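Local coordinates for protein poly(ADP-ribose) glycohydrolase (Thermomonospora curvata, PDB 3SIG) that hydrolyses poly(ADP-ribose), probably to ADP-ribose, which it binds in the pocket of a macrodomain-like catalytic domain, at residues Ala237-Leu240 with Gly244-Ala247; Arg194-Arg199 with Ala233-Gly238. All blocks are in the same frame, centred on the assembly; numbering follows the deposited sequence.

Contact 1 of 2, residues Ala237-Leu240 with Gly244-Ala247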
loop_
_atom_site.group_PDB
_atom_site.type_symbol
_atom_site.label_atom_id
_atom_site.label_comp_id
_atom_site.label_asym_id
_atom_site.label_seq_id
_atom_site.Cartn_x
_atom_site.Cartn_y
_atom_site.Cartn_z
ATOM N N ALA A 237 -8.668 8.308 -11.743
ATOM C CA ALA A 237 -8.949 9.552 -12.460
ATOM C C ALA A 237 -10.339 10.087 -12.189
ATOM O O ALA A 237 -10.521 11.301 -12.019
ATOM C CB ALA A 237 -8.779 9.354 -13.965
ATOM N N GLY A 238 -11.334 9.226 -12.173
ATOM C CA GLY A 238 -12.684 9.671 -11.888
ATOM C C GLY A 238 -12.838 10.263 -10.495
ATOM O O GLY A 238 -13.689 11.128 -10.270
ATOM N N LEU A 239 -12.013 9.828 -9.558
ATOM C CA LEU A 239 -12.045 10.338 -8.198
ATOM C C LEU A 239 -11.271 11.639 -8.046
ATOM O O LEU A 239 -11.666 12.515 -7.255
ATOM C CB LEU A 239 -11.470 9.290 -7.230
ATOM C CG LEU A 239 -12.362 8.050 -7.091
ATOM C CD1 LEU A 239 -11.584 6.909 -6.384
ATOM C CD2 LEU A 239 -13.675 8.315 -6.403
ATOM N N LEU A 240 -10.201 11.790 -8.826
ATOM C CA LEU A 240 -9.267 12.903 -8.616
ATOM C C LEU A 240 -9.375 14.000 -9.658
ATOM O O LEU A 240 -8.935 15.125 -9.391
ATOM C CB LEU A 240 -7.819 12.397 -8.622
ATOM C CG LEU A 240 -7.461 11.499 -7.448
ATOM C CD1 LEU A 240 -6.177 10.740 -7.766
ATOM C CD2 LEU A 240 -7.304 12.275 -6.140
ATOM N N GLY A 244 -14.248 15.372 -9.709
ATOM C CA GLY A 244 -14.584 14.185 -8.951
ATOM C C GLY A 244 -14.517 14.495 -7.460
ATOM O O GLY A 244 -14.063 15.569 -7.067
ATOM N N PRO A 245 -14.961 13.553 -6.611
ATOM C CA PRO A 245 -15.138 13.845 -5.191
ATOM C C PRO A 245 -13.877 14.231 -4.451
ATOM O O PRO A 245 -13.970 14.907 -3.435
ATOM C CB PRO A 245 -15.733 12.554 -4.629
ATOM C CG PRO A 245 -15.562 11.548 -5.659
ATOM C CD PRO A 245 -15.523 12.241 -6.961
ATOM N N PHE A 246 -12.717 13.790 -4.936
ATOM C CA PHE A 246 -11.441 14.127 -4.310
ATOM C C PHE A 246 -10.627 15.151 -5.106
ATOM O O PHE A 246 -9.456 15.362 -4.805
ATOM C CB PHE A 246 -10.607 12.856 -4.006
ATOM C CG PHE A 246 -11.214 12.034 -2.917
ATOM C CD1 PHE A 246 -10.943 12.331 -1.624
ATOM C CD2 PHE A 246 -12.129 11.024 -3.206
ATOM C CE1 PHE A 246 -11.532 11.597 -0.596
ATOM C CE2 PHE A 246 -12.723 10.304 -2.182
ATOM C CZ PHE A 246 -12.424 10.588 -0.892
ATOM N N ALA A 247 -11.232 15.776 -6.112
ATOM C CA ALA A 247 -10.528 16.773 -6.895
ATOM C C ALA A 247 -10.075 17.895 -5.984
ATOM O O ALA A 247 -10.872 18.459 -5.238
ATOM C CB ALA A 247 -11.425 17.317 -8.028
#
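The CD2 methyls of L239 and L240 rest on the ring of P245 and on CB of F246, respectively. CD2 of L239 lies 3.8 Å from CG of P245, while CD2 of L240 comes 4.0 Å from CB of F246. The CB of L240 starts out away from the loop, and with CG beside the backbone N (chi1 -67°) it is the CD2 branch that returns to F246. L204 of helix 189-209 packs on both L239 and F246, tying this apolar patch to the neighbouring helix. Residues G244 to A247 form a type I beta turn, closed by A247 N to G244 O at 3.0 Å, which folds the chain back on the C-terminal end of helix 229-240 before strand 252-256. L239 O sits at the edge of the F246 ring, close to the ring plane, and the same oxygen accepts from F246 N at 2.8 Å; the donor lies nearly in line with C=O (C=O...N angle 162°), but the N-H itself is bent (146° at H). Flanking this bond are two CA-H...O contacts, G244 CA to G238 O and A247 CA to L240 O, each 3.4 Å long. P245 O in turn accepts a hydrogen bond from NE of R249, just after the turn.

Contact 2 of 2, residues Arg194-Arg199 with Ala233-Gly238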
loop_
_atom_site.group_PDB
_atom_site.type_symbol
_atom_site.label_atom_id
_atom_site.label_comp_id
_atom_site.label_asym_id
_atom_site.label_seq_id
_atom_site.Cartn_x
_atom_site.Cartn_y
_atom_site.Cartn_z
ATOM N N ARG A 194 -17.275 -0.863 -10.561
ATOM C CA ARG A 194 -18.010 -0.338 -9.418
ATOM C C ARG A 194 -17.319 -0.715 -8.109
ATOM O O ARG A 194 -17.207 0.127 -7.193
ATOM C CB ARG A 194 -19.465 -0.829 -9.434
ATOM C CG ARG A 194 -20.309 -0.237 -10.553
ATOM C CD ARG A 194 -21.767 -0.683 -10.415
ATOM N NE ARG A 194 -22.458 -0.769 -11.703
ATOM C CZ ARG A 194 -22.639 -1.896 -12.390
ATOM N NH1 ARG A 194 -22.187 -3.053 -11.924
ATOM N NH2 ARG A 194 -23.283 -1.870 -13.549
ATOM N N VAL A 195 -16.848 -1.950 -8.003
ATOM C CA VAL A 195 -16.138 -2.393 -6.810
ATOM C C VAL A 195 -14.841 -1.566 -6.645
ATOM O O VAL A 195 -14.539 -1.055 -5.566
ATOM C CB VAL A 195 -15.831 -3.903 -6.864
ATOM C CG1 VAL A 195 -14.907 -4.279 -5.734
ATOM C CG2 VAL A 195 -17.122 -4.687 -6.774
ATOM N N LEU A 196 -14.097 -1.379 -7.724
ATOM C CA LEU A 196 -12.847 -0.617 -7.676
ATOM C C LEU A 196 -13.102 0.825 -7.279
ATOM O O LEU A 196 -12.378 1.368 -6.453
ATOM C CB LEU A 196 -12.159 -0.628 -9.039
ATOM C CG LEU A 196 -11.433 -1.926 -9.390
ATOM C CD1 LEU A 196 -11.107 -1.906 -10.876
ATOM C CD2 LEU A 196 -10.171 -2.115 -8.597
ATOM N N ARG A 197 -14.118 1.456 -7.834
ATOM C CA ARG A 197 -14.412 2.832 -7.532
ATOM C C ARG A 197 -14.824 3.011 -6.078
ATOM O O ARG A 197 -14.344 3.930 -5.406
ATOM C CB ARG A 197 -15.491 3.359 -8.460
ATOM C CG ARG A 197 -15.731 4.828 -8.202
ATOM C CD ARG A 197 -16.649 5.453 -9.223
ATOM N NE ARG A 197 -16.721 6.901 -9.055
ATOM C CZ ARG A 197 -17.575 7.509 -8.237
ATOM N NH1 ARG A 197 -18.434 6.796 -7.513
ATOM N NH2 ARG A 197 -17.573 8.833 -8.145
ATOM N N GLY A 198 -15.725 2.158 -5.591
ATOM C CA GLY A 198 -16.153 2.263 -4.209
ATOM C C GLY A 198 -15.015 2.108 -3.226
ATOM O O GLY A 198 -14.905 2.816 -2.206
ATOM N N ARG A 199 -14.158 1.142 -3.498
ATOM C CA ARG A 199 -13.048 0.824 -2.616
ATOM C C ARG A 199 -11.969 1.877 -2.660
ATOM O O ARG A 199 -11.486 2.310 -1.626
ATOM C CB ARG A 199 -12.520 -0.583 -2.956
ATOM C CG ARG A 199 -11.607 -1.194 -1.907
ATOM C CD ARG A 199 -11.409 -2.678 -2.136
ATOM N NE ARG A 199 -12.684 -3.393 -2.053
ATOM C CZ ARG A 199 -12.860 -4.643 -2.422
ATOM N NH1 ARG A 199 -14.076 -5.165 -2.355
ATOM N NH2 ARG A 199 -11.879 -5.348 -2.922
ATOM N N ALA A 233 -6.417 2.898 -13.541
ATOM C CA ALA A 233 -6.044 4.295 -13.730
ATOM C C ALA A 233 -7.302 5.149 -13.879
ATOM O O ALA A 233 -7.406 6.218 -13.277
ATOM C CB ALA A 233 -5.138 4.451 -14.940
ATOM N N GLU A 234 -8.262 4.692 -14.672
ATOM C CA GLU A 234 -9.510 5.444 -14.862
ATOM C C GLU A 234 -10.276 5.591 -13.542
ATOM O O GLU A 234 -10.898 6.635 -13.301
ATOM C CB GLU A 234 -10.384 4.790 -15.936
ATOM C CG GLU A 234 -11.686 5.520 -16.168
ATOM C CD GLU A 234 -11.493 6.914 -16.705
ATOM O OE1 GLU A 234 -10.527 7.139 -17.446
ATOM O OE2 GLU A 234 -12.335 7.782 -16.400
ATOM N N THR A 235 -10.226 4.569 -12.704
ATOM C CA THR A 235 -10.902 4.602 -11.408
ATOM C C THR A 235 -10.352 5.762 -10.591
ATOM O O THR A 235 -11.112 6.590 -10.061
ATOM C CB THR A 235 -10.709 3.290 -10.659
ATOM O OG1 THR A 235 -11.337 2.237 -11.396
ATOM C CG2 THR A 235 -11.297 3.317 -9.270
ATOM N N PHE A 236 -9.031 5.837 -10.473
ATOM C CA PHE A 236 -8.410 6.949 -9.736
ATOM C C PHE A 236 -8.675 8.285 -10.415
ATOM O O PHE A 236 -8.912 9.287 -9.736
ATOM C CB PHE A 236 -6.925 6.733 -9.490
ATOM C CG PHE A 236 -6.632 5.662 -8.494
ATOM C CD1 PHE A 236 -6.993 5.817 -7.170
ATOM C CD2 PHE A 236 -5.918 4.532 -8.862
ATOM C CE1 PHE A 236 -6.691 4.820 -6.215
ATOM C CE2 PHE A 236 -5.602 3.557 -7.909
ATOM C CZ PHE A 236 -5.991 3.714 -6.589
ATOM N N ALA A 237 -8.668 8.308 -11.743
ATOM C CA ALA A 237 -8.949 9.552 -12.460
ATOM C C ALA A 237 -10.339 10.087 -12.189
ATOM O O ALA A 237 -10.521 11.301 -12.019
ATOM C CB ALA A 237 -8.779 9.354 -13.965
ATOM N N GLY A 238 -11.334 9.226 -12.173
ATOM C CA GLY A 238 -12.684 9.671 -11.888
ATOM C C GLY A 238 -12.838 10.263 -10.495
ATOM O O GLY A 238 -13.689 11.128 -10.270
HETATM O O HOH W 1 -13.866 6.722 -10.606
#
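T235 projects from helix 229-240 toward helix 189-209, where its methyl group meets the backbone of L196 and R197. CG2 lies 3.6 Å from CA of R197 and 3.6 Å from L196 O; the CA atoms of R197 and T235 are 5.5 Å apart, the closest across the two segments. The L196 side chain points back across the interface and meets that of T235 at about a right angle, its CB 3.8 Å from the threonine OG1. With CG2 anti to the backbone N and OG1 beside it (chi1 -64°), the methyl faces the other helix while the hydroxyl hydrogen-bonds to Q231 O, one turn earlier. The hydroxyl of this buried residue thus has its partner within its own helix. No direct hydrogen bond joins the segments, but a water bridges them: it donates to T235 O at 2.8 Å and accepts a weak bond from R197 NE at 3.3 Å. The extended R197 chain (chi1 -176°) carries NE to this water. Farther out, L196 packs on P178, Q231 and V232, and A200 on T235 and F236. This is close helix-helix packing through a threonine in a macrodomain-clan fold. A233 and A237, on another face of helix 229-240, pack on helix 265-273, so the helix, which links strands 214-217 and 252-256, is flanked by both.

Contacts 1 and 2 lie on the same side of the chain's centre, their own centres 9 Å apart, and share A237 and G238 of helix 229-240. Along the chain, helix 189-209 comes first, followed by strand 214-217, helix 229-240, the 244-247 turn and strand 252-256. The two strands are parallel neighbours in the mixed sheet, so with helix 229-240 they make a beta-alpha-beta crossover: contact 2 packs its helix on helix 189-209, and contact 1 closes the turn leading to its second strand. They touch directly where P245 CD and L239 CD1 approach R197. The side chain of L196 is about 9 Å from the bound ADP-ribose, so contact 2 lies near the pocket without reaching the ligand.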